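PDB 3VIU: phosphoribosylformylglycinamidine synthase 2 from Thermus thermophilus, which belongs to the PurM-like (AIR synthase related) family, its single chain carrying two copies of the N- and C-terminal domain pair, and here holds ADP and magnesium. Local coordinates for residues 487-492 and 524-529; 165-170 and 534-539; 246-251 and 321-326. One frame throughout, in Å; residues are numbered along the deposited sequence.

How the contacts relate
Contacts 1 and 2 adjoin, their centres 9 Å apart, and reach the same mixed sheet, in which strands 479-488 and 538-548 are neighbours; Asn488 N lies 2.8 Å from Thr538 O, a probable hydrogen bond between the two. Contact 1 supplies Leu487 and Val524 to the ADP pocket. Contact 2 brings a loop of the first PurM-like N-terminal domain against the second, with the Thr538 side chain about 12 Å from ADP. Contact 3 is remote: it joins two helices of the first C-terminal domain, its centre 39 Å from that of contact 1 and 43 Å from that of contact 2. Along the chain, contacts 3 and 1 follow in that order between the two segments of contact 2.

Contact 1 of 3, residues 487-492 and 524-529; sequences LNLGSP and VSLYNE. With ADP (adenosine-5'-diphosphate), chain B; PO4 (phosphate ion), chain C.
Leu489 O is gripped twice by Asn528. The backbone N of Asn528 lies 2.8 Å from Leu489 O, in the carbonyl plane and on a lone pair, while Asn528 ND2 reaches the same Leu489 O at 3.1 Å, tilted 20° from that plane. The amide has a second hold: ND2 donates almost straight (170°) to Ser525 OG, which lies near the amide plane, so the two bonds fix the rotation of the Asn528 side chain. Ser525 OG in turn donates to O3 of a phosphate ion, probably from the crystallisation liquor, which Ser86, Asn88 and His89 also bind. The chain folds back at Asn528 in an inverse gamma turn, which probably helps bring both its backbone N and its side-chain amide to Leu489 O.

Before this turn the segments pair as parallel strands, Ser525 N donating to Leu487 O and Leu489 N to Ser525 O. Leu487 and Val524 send their side chains to one face, side by side, with CD1 of Leu487 3.9 Å from CG2 of Val524. That face meets the adenine end of ADP: Val524 CG2 is 3.2 Å from ADP N6. Asn488 and Ser525 point to the other face, where Asn488 OD1 accepts from Asn88.

At the far end Glu529 OE1 takes Ser491 N at 2.7 Å, met from above the carboxylate plane. Pro492 CD sits over one face of the Tyr527 ring, 3.9 Å from its centroid and 17° off the normal, a CH-pi contact, and Pro492 CG touches Leu526 CD1.

The segments are the C-terminal ends, and following loops, of the two parallel strands of a beta-alpha-beta unit: strand 479-488 and outermost strand 519-525 are joined through helix 495-515, on which Leu487 and Leu489 rest, while strands 78-86 and 172-182 reach Asn488.

Contact 2 of 3, residues 165-170 and 534-539; sequences EGYREN and RIPPTA
The Tyr167 ring carries Pro536 on one face and Thr538 at its edge. CD of Pro536 stands 3.6 Å above the ring plane, offset toward the rim, and 3.8 Å from the centroid of the Tyr167 ring, 17° off the normal: a CH-pi contact. In the plane, at the hydroxyl end, Tyr167 OH donates to Thr538 OG1 over 2.6 Å. Asn170 O also lies at the edge. Ile535 CB approaches CD1 of Tyr167 obliquely, and the Tyr167 and Ile535 side chains cross at about a right angle.

Thr538 OG1 accepts from Tyr167 OH and donates its own hydrogen to Pro536 O at 2.8 Å, from 43° above the carbonyl plane; the hydroxyl is placed for this anti to the carbonyl carbon and beside the backbone N (chi1 -58°). The two bonds in series tie the ring to the backbone just before strand 538-548.

This joins the two PurM-like N-terminal domains of one chain: the 165-170 loop, between strands 156-163 and 172-182, leans on the entry to strand 538-548 of the other copy. Leu172, on strand 172-182, packs on Tyr167, Ile535 and Thr538 alike.

The backbone of Gly166 comes close as well. Ile535 CA makes a CA-H...O contact of 3.4 Å with Gly166 O, and the CG2 branch of Ile535 lies 3.6 Å from Asn170 CB. Outside these residues Lys533 makes a salt bridge with Glu169 and a hydrogen bond with the Glu165 carbonyl, while Arg534 turns away to Glu500 and Asp373.

Contact 3 of 3, residues 246-251 and 321-326; sequences LEAIEL and EEVFGR
Two helices of the AIR synthase C-terminal domain, 235-250 and 317-326, meet here near the surface, through the last turn of 235-250 and residues 321-326 of the other helix. Their short segments run roughly antiparallel, with the axes 9.4 Å apart and 144° between the N-to-C directions. Ala248 and Val323 lie nearest, their CA atoms 6.1 Å apart.

Val323 reaches Glu247 and Ala248 of the facing helix and Leu251 just beyond its end. Its CG1 branch, anti to the backbone N (chi1 169°), sits 3.7 Å from Ala248 N and 4.0 Å from Ala248 CB, about as near to the backbone as to the methyl group, and also touches CB and CG of Glu247. The CG2 branch goes the other way, to Leu251 CD1 at 3.9 Å. Ala248 CB also comes to the edge of the Phe324 ring, near its plane, 4.3 Å from CE1 of Phe324.

Beside these apolar contacts, toward the exposed residues Arg326 and Leu251, lies a salt bridge. Glu247, extended beyond CG, crosses Arg326 at about a right angle, and the arginine grips it side-on with two nitrogens on one atom: NE lies 3.0 Å and NH2 2.9 Å from Glu247 OE1. Both reach OE1 from the same face of the carboxylate, and OE1 lies in the guanidinium plane, while the two flat groups are 25° apart. Glu247 OE2 takes the indole N-H of Trp327, so the carboxylate is held at both oxygens and bridges two successive residues, which probably steadies its charge. Leu251 CD1 lies at the guanidinium edge by NH2, next to the salt bridge.

The arrangement is an obliquely antiparallel packing of helices 235-250 and 317-326, apolar at Ala248 and Val323 and ionic at its more exposed border, in a PurM-like C-terminal domain built on a mixed seven-stranded sheet.

Contact 1 of 3, residues 487-492 and 524-529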
# COMPACT_ATOMS: atom_id res chain seq x y z
N LEU A 487 2.61 5.37 -5.29
CA LEU A 487 3.46 6.55 -5.39
C LEU A 487 2.67 7.81 -5.03
O LEU A 487 1.53 7.98 -5.47
CB LEU A 487 4.02 6.68 -6.80
CG LEU A 487 4.77 5.46 -7.37
CD1 LEU A 487 5.36 5.83 -8.72
CD2 LEU A 487 5.86 5.00 -6.41
N ASN A 488 3.28 8.67 -4.22
CA ASN A 488 2.68 9.94 -3.81
C ASN A 488 3.79 10.98 -3.88
O ASN A 488 4.81 10.87 -3.20
CB ASN A 488 2.18 9.84 -2.37
CG ASN A 488 1.22 8.69 -2.17
OD1 ASN A 488 0.02 8.83 -2.36
ND2 ASN A 488 1.75 7.54 -1.80
N LEU A 489 3.60 11.99 -4.73
CA LEU A 489 4.59 13.04 -4.91
C LEU A 489 3.96 14.39 -5.17
O LEU A 489 2.73 14.52 -5.24
CB LEU A 489 5.53 12.69 -6.07
CG LEU A 489 6.45 11.49 -5.84
CD1 LEU A 489 5.94 10.31 -6.65
CD2 LEU A 489 7.88 11.84 -6.23
N GLY A 490 4.81 15.40 -5.31
CA GLY A 490 4.33 16.74 -5.59
C GLY A 490 4.07 16.82 -7.07
O GLY A 490 4.02 15.81 -7.77
N SER A 491 3.91 18.05 -7.56
CA SER A 491 3.65 18.27 -8.97
C SER A 491 4.84 17.84 -9.82
O SER A 491 6.00 18.06 -9.45
CB SER A 491 3.37 19.75 -9.21
OG SER A 491 3.32 20.02 -10.59
N PRO A 492 4.56 17.21 -10.97
CA PRO A 492 5.60 16.74 -11.89
C PRO A 492 5.99 17.87 -12.85
O PRO A 492 6.91 17.72 -13.66
CB PRO A 492 4.90 15.60 -12.62
CG PRO A 492 3.52 16.15 -12.78
CD PRO A 492 3.24 16.72 -11.39
N VAL A 524 -0.60 5.93 -8.42
CA VAL A 524 0.23 7.12 -8.54
C VAL A 524 -0.61 8.33 -8.23
O VAL A 524 -1.60 8.59 -8.90
CB VAL A 524 0.82 7.29 -9.96
CG1 VAL A 524 1.56 8.62 -10.07
CG2 VAL A 524 1.75 6.13 -10.27
N SER A 525 -0.21 9.07 -7.20
CA SER A 525 -0.91 10.29 -6.81
C SER A 525 0.08 11.44 -6.93
O SER A 525 1.09 11.46 -6.23
CB SER A 525 -1.41 10.18 -5.37
OG SER A 525 -1.98 11.40 -4.96
N LEU A 526 -0.21 12.38 -7.82
CA LEU A 526 0.67 13.52 -8.02
C LEU A 526 0.03 14.82 -7.54
O LEU A 526 -1.11 14.83 -7.08
CB LEU A 526 1.03 13.65 -9.50
CG LEU A 526 1.72 12.43 -10.10
CD1 LEU A 526 1.98 12.68 -11.57
CD2 LEU A 526 3.03 12.14 -9.36
N TYR A 527 0.79 15.91 -7.65
CA TYR A 527 0.30 17.23 -7.25
C TYR A 527 0.03 17.33 -5.75
O TYR A 527 -0.82 18.11 -5.32
CB TYR A 527 -0.98 17.58 -8.03
CG TYR A 527 -0.75 17.71 -9.51
CD1 TYR A 527 -0.16 18.86 -10.05
CD2 TYR A 527 -1.07 16.66 -10.37
CE1 TYR A 527 0.10 18.96 -11.42
CE2 TYR A 527 -0.81 16.75 -11.73
CZ TYR A 527 -0.22 17.90 -12.25
OH TYR A 527 0.04 17.98 -13.60
N ASN A 528 0.75 16.55 -4.96
CA ASN A 528 0.60 16.61 -3.51
C ASN A 528 1.56 17.67 -2.99
O ASN A 528 2.63 17.35 -2.48
CB ASN A 528 0.90 15.25 -2.88
CG ASN A 528 -0.18 14.23 -3.17
OD1 ASN A 528 -1.29 14.34 -2.65
ND2 ASN A 528 0.13 13.25 -4.01
N GLU A 529 1.18 18.92 -3.16
CA GLU A 529 1.98 20.05 -2.71
C GLU A 529 1.13 21.30 -2.71
O GLU A 529 0.10 21.37 -3.39
CB GLU A 529 3.20 20.26 -3.63
CG GLU A 529 2.88 20.84 -5.00
CD GLU A 529 4.14 21.10 -5.83
OE1 GLU A 529 4.85 20.13 -6.15
OE2 GLU A 529 4.41 22.27 -6.18
PB ADP B . -8.61 2.26 -10.19
O1B ADP B . -8.96 3.63 -10.66
O2B ADP B . -8.17 2.33 -8.64
O3B ADP B . -9.95 1.27 -10.38
PA ADP B . -6.42 2.82 -11.73
O1A ADP B . -6.97 3.22 -13.05
O2A ADP B . -6.37 4.12 -10.77
O3A ADP B . -7.37 1.65 -11.07
O5' ADP B . -4.90 2.24 -11.85
C5' ADP B . -4.53 2.13 -13.24
C4' ADP B . -3.82 0.79 -13.58
O4' ADP B . -2.37 0.98 -13.66
C3' ADP B . -4.04 -0.33 -12.53
O3' ADP B . -4.05 -1.61 -13.19
C2' ADP B . -2.85 -0.17 -11.59
O2' ADP B . -2.54 -1.38 -10.89
C1' ADP B . -1.73 0.30 -12.52
N9 ADP B . -0.79 1.20 -11.84
C8 ADP B . -1.01 2.52 -11.53
N7 ADP B . 0.03 3.02 -10.92
C5 ADP B . 0.98 2.07 -10.80
C6 ADP B . 2.28 2.02 -10.24
N6 ADP B . 2.84 3.15 -9.66
N1 ADP B . 2.97 0.86 -10.30
C2 ADP B . 2.45 -0.24 -10.86
N3 ADP B . 1.22 -0.24 -11.39
C4 ADP B . 0.46 0.88 -11.38
P PO4 C . -5.50 11.40 -4.74
O1 PO4 C . -5.07 10.43 -3.71
O2 PO4 C . -5.80 12.71 -4.10
O3 PO4 C . -4.42 11.58 -5.73
O4 PO4 C . -6.72 10.90 -5.42
O HOH W 1 6.60 20.38 -7.85

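Contact 2 of 3, residues 165-170 and 534-539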
# COMPACT_ATOMS: atom_id res chain seq x y z
N GLU A 165 6.95 16.83 9.05
CA GLU A 165 6.83 18.23 8.65
C GLU A 165 6.37 18.41 7.21
O GLU A 165 5.53 19.26 6.92
CB GLU A 165 8.19 18.91 8.89
CG GLU A 165 8.49 20.16 8.08
CD GLU A 165 9.03 19.87 6.68
OE1 GLU A 165 9.98 19.07 6.55
OE2 GLU A 165 8.51 20.47 5.71
N GLY A 166 6.91 17.59 6.31
CA GLY A 166 6.56 17.71 4.90
C GLY A 166 5.13 17.34 4.52
O GLY A 166 4.73 17.53 3.38
N TYR A 167 4.37 16.83 5.48
CA TYR A 167 3.00 16.42 5.19
C TYR A 167 1.97 17.35 5.82
O TYR A 167 0.77 17.09 5.73
CB TYR A 167 2.76 14.99 5.70
CG TYR A 167 3.63 13.93 5.05
CD1 TYR A 167 3.48 13.59 3.70
CD2 TYR A 167 4.57 13.22 5.80
CE1 TYR A 167 4.24 12.57 3.12
CE2 TYR A 167 5.34 12.20 5.23
CZ TYR A 167 5.18 11.88 3.89
OH TYR A 167 5.93 10.86 3.36
N ARG A 168 2.44 18.41 6.46
CA ARG A 168 1.54 19.37 7.11
C ARG A 168 0.41 19.81 6.17
O ARG A 168 -0.76 19.71 6.53
CB ARG A 168 2.32 20.60 7.58
CG ARG A 168 1.54 21.53 8.51
CD ARG A 168 2.19 22.91 8.61
NE ARG A 168 3.64 22.83 8.75
CZ ARG A 168 4.26 22.34 9.82
NH1 ARG A 168 5.58 22.29 9.86
NH2 ARG A 168 3.55 21.91 10.84
N GLU A 169 0.75 20.28 4.97
CA GLU A 169 -0.25 20.73 4.00
C GLU A 169 -0.95 19.65 3.21
O GLU A 169 -2.13 19.77 2.89
CB GLU A 169 0.37 21.72 3.01
CG GLU A 169 0.35 23.14 3.50
CD GLU A 169 0.98 23.26 4.86
OE1 GLU A 169 2.16 22.86 5.00
OE2 GLU A 169 0.30 23.74 5.78
N ASN A 170 -0.23 18.59 2.87
CA ASN A 170 -0.83 17.52 2.10
C ASN A 170 -0.66 16.17 2.78
O ASN A 170 0.36 15.50 2.60
CB ASN A 170 -0.22 17.47 0.70
CG ASN A 170 -0.31 18.81 -0.02
OD1 ASN A 170 0.37 19.78 0.34
ND2 ASN A 170 -1.15 18.88 -1.05
N ARG A 534 6.63 20.73 -1.39
CA ARG A 534 6.36 19.36 -1.85
C ARG A 534 6.46 18.37 -0.70
O ARG A 534 7.32 18.50 0.17
CB ARG A 534 7.36 18.96 -2.94
CG ARG A 534 7.49 19.95 -4.10
CD ARG A 534 8.30 19.37 -5.25
NE ARG A 534 9.60 18.87 -4.83
CZ ARG A 534 10.58 19.64 -4.34
NH1 ARG A 534 11.73 19.09 -3.98
NH2 ARG A 534 10.40 20.94 -4.22
N ILE A 535 5.57 17.37 -0.69
CA ILE A 535 5.62 16.35 0.36
C ILE A 535 6.86 15.52 0.09
O ILE A 535 7.38 15.53 -1.01
CB ILE A 535 4.42 15.38 0.30
CG1 ILE A 535 4.42 14.66 -1.05
CG2 ILE A 535 3.10 16.12 0.56
CD1 ILE A 535 3.39 13.58 -1.18
N PRO A 536 7.37 14.83 1.11
CA PRO A 536 8.56 14.00 0.88
C PRO A 536 8.14 12.96 -0.15
O PRO A 536 7.02 12.48 -0.11
CB PRO A 536 8.80 13.36 2.24
CG PRO A 536 8.34 14.42 3.19
CD PRO A 536 7.04 14.88 2.55
N PRO A 537 9.02 12.63 -1.11
CA PRO A 537 8.63 11.63 -2.10
C PRO A 537 8.19 10.39 -1.32
O PRO A 537 8.89 9.95 -0.42
CB PRO A 537 9.92 11.41 -2.89
CG PRO A 537 10.55 12.76 -2.85
CD PRO A 537 10.36 13.18 -1.40
N THR A 538 7.04 9.84 -1.66
CA THR A 538 6.55 8.70 -0.91
C THR A 538 6.10 7.50 -1.74
O THR A 538 5.04 7.51 -2.36
CB THR A 538 5.38 9.13 0.00
OG1 THR A 538 5.82 10.15 0.89
CG2 THR A 538 4.89 7.96 0.83
N ALA A 539 6.93 6.46 -1.73
CA ALA A 539 6.60 5.24 -2.44
C ALA A 539 6.24 4.21 -1.37
O ALA A 539 7.12 3.62 -0.74
CB ALA A 539 7.79 4.75 -3.26

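Contact 3 of 3, residues 246-251 and 321-326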
# COMPACT_ATOMS: atom_id res chain seq x y z
N LEU A 246 -18.82 -11.93 -5.56
CA LEU A 246 -17.97 -13.10 -5.31
C LEU A 246 -18.70 -14.39 -5.66
O LEU A 246 -18.12 -15.28 -6.27
CB LEU A 246 -17.52 -13.14 -3.85
CG LEU A 246 -16.52 -12.10 -3.35
CD1 LEU A 246 -16.32 -12.28 -1.85
CD2 LEU A 246 -15.20 -12.24 -4.08
N GLU A 247 -19.97 -14.51 -5.27
CA GLU A 247 -20.70 -15.73 -5.58
C GLU A 247 -20.87 -15.81 -7.08
O GLU A 247 -20.60 -16.85 -7.69
CB GLU A 247 -22.06 -15.75 -4.89
CG GLU A 247 -22.89 -16.99 -5.26
CD GLU A 247 -24.17 -17.12 -4.45
OE1 GLU A 247 -25.08 -17.85 -4.91
OE2 GLU A 247 -24.27 -16.52 -3.36
N ALA A 248 -21.30 -14.71 -7.68
CA ALA A 248 -21.49 -14.67 -9.12
C ALA A 248 -20.25 -15.22 -9.85
O ALA A 248 -20.37 -16.06 -10.74
CB ALA A 248 -21.78 -13.23 -9.57
N ILE A 249 -19.07 -14.75 -9.47
CA ILE A 249 -17.88 -15.24 -10.14
C ILE A 249 -17.52 -16.66 -9.73
O ILE A 249 -17.07 -17.45 -10.56
CB ILE A 249 -16.65 -14.37 -9.86
CG1 ILE A 249 -15.42 -15.07 -10.44
CG2 ILE A 249 -16.52 -14.13 -8.37
CD1 ILE A 249 -14.10 -14.56 -9.96
N GLU A 250 -17.72 -16.98 -8.45
CA GLU A 250 -17.41 -18.32 -7.99
C GLU A 250 -18.28 -19.35 -8.70
O GLU A 250 -17.93 -20.53 -8.76
CB GLU A 250 -17.59 -18.42 -6.48
CG GLU A 250 -16.42 -17.82 -5.73
CD GLU A 250 -16.64 -17.77 -4.23
OE1 GLU A 250 -16.92 -18.82 -3.62
OE2 GLU A 250 -16.51 -16.66 -3.67
N LEU A 251 -19.39 -18.88 -9.27
CA LEU A 251 -20.29 -19.75 -10.01
C LEU A 251 -19.96 -19.67 -11.49
O LEU A 251 -20.64 -20.27 -12.32
CB LEU A 251 -21.75 -19.36 -9.79
CG LEU A 251 -22.27 -19.59 -8.38
CD1 LEU A 251 -23.77 -19.31 -8.34
CD2 LEU A 251 -21.98 -21.02 -7.94
N GLU A 321 -28.81 -12.76 -12.26
CA GLU A 321 -29.88 -12.03 -11.57
C GLU A 321 -30.25 -12.74 -10.28
O GLU A 321 -30.41 -12.11 -9.23
CB GLU A 321 -31.10 -11.91 -12.48
CG GLU A 321 -30.74 -11.53 -13.91
CD GLU A 321 -31.94 -11.30 -14.80
OE1 GLU A 321 -32.95 -12.03 -14.66
OE2 GLU A 321 -31.88 -10.38 -15.66
N GLU A 322 -30.36 -14.06 -10.35
CA GLU A 322 -30.72 -14.86 -9.19
C GLU A 322 -29.67 -14.76 -8.11
O GLU A 322 -29.99 -14.66 -6.92
CB GLU A 322 -30.96 -16.32 -9.62
CG GLU A 322 -32.18 -16.44 -10.54
CD GLU A 322 -32.47 -17.85 -11.00
OE1 GLU A 322 -33.44 -18.02 -11.77
OE2 GLU A 322 -31.74 -18.78 -10.60
N VAL A 323 -28.40 -14.77 -8.51
CA VAL A 323 -27.33 -14.63 -7.53
C VAL A 323 -27.57 -13.37 -6.71
O VAL A 323 -27.57 -13.42 -5.48
CB VAL A 323 -25.95 -14.52 -8.20
CG1 VAL A 323 -24.90 -14.12 -7.17
CG2 VAL A 323 -25.56 -15.85 -8.82
N PHE A 324 -27.81 -12.25 -7.38
CA PHE A 324 -28.05 -11.01 -6.66
C PHE A 324 -29.37 -11.04 -5.92
O PHE A 324 -29.51 -10.44 -4.86
CB PHE A 324 -27.99 -9.81 -7.60
CG PHE A 324 -26.59 -9.39 -7.92
CD1 PHE A 324 -25.72 -10.26 -8.57
CD2 PHE A 324 -26.11 -8.15 -7.51
CE1 PHE A 324 -24.41 -9.90 -8.81
CE2 PHE A 324 -24.80 -7.79 -7.74
CZ PHE A 324 -23.94 -8.66 -8.39
N GLY A 325 -30.35 -11.75 -6.48
CA GLY A 325 -31.63 -11.85 -5.82
C GLY A 325 -31.45 -12.50 -4.46
O GLY A 325 -32.03 -12.08 -3.47
N ARG A 326 -30.61 -13.54 -4.42
CA ARG A 326 -30.34 -14.25 -3.18
C ARG A 326 -29.75 -13.35 -2.10
O ARG A 326 -30.00 -13.55 -0.91
CB ARG A 326 -29.39 -15.43 -3.44
CG ARG A 326 -30.05 -16.60 -4.14
CD ARG A 326 -29.25 -17.87 -3.94
NE ARG A 326 -28.12 -17.98 -4.86
CZ ARG A 326 -28.23 -18.29 -6.15
NH1 ARG A 326 -29.43 -18.51 -6.67
NH2 ARG A 326 -27.15 -18.38 -6.90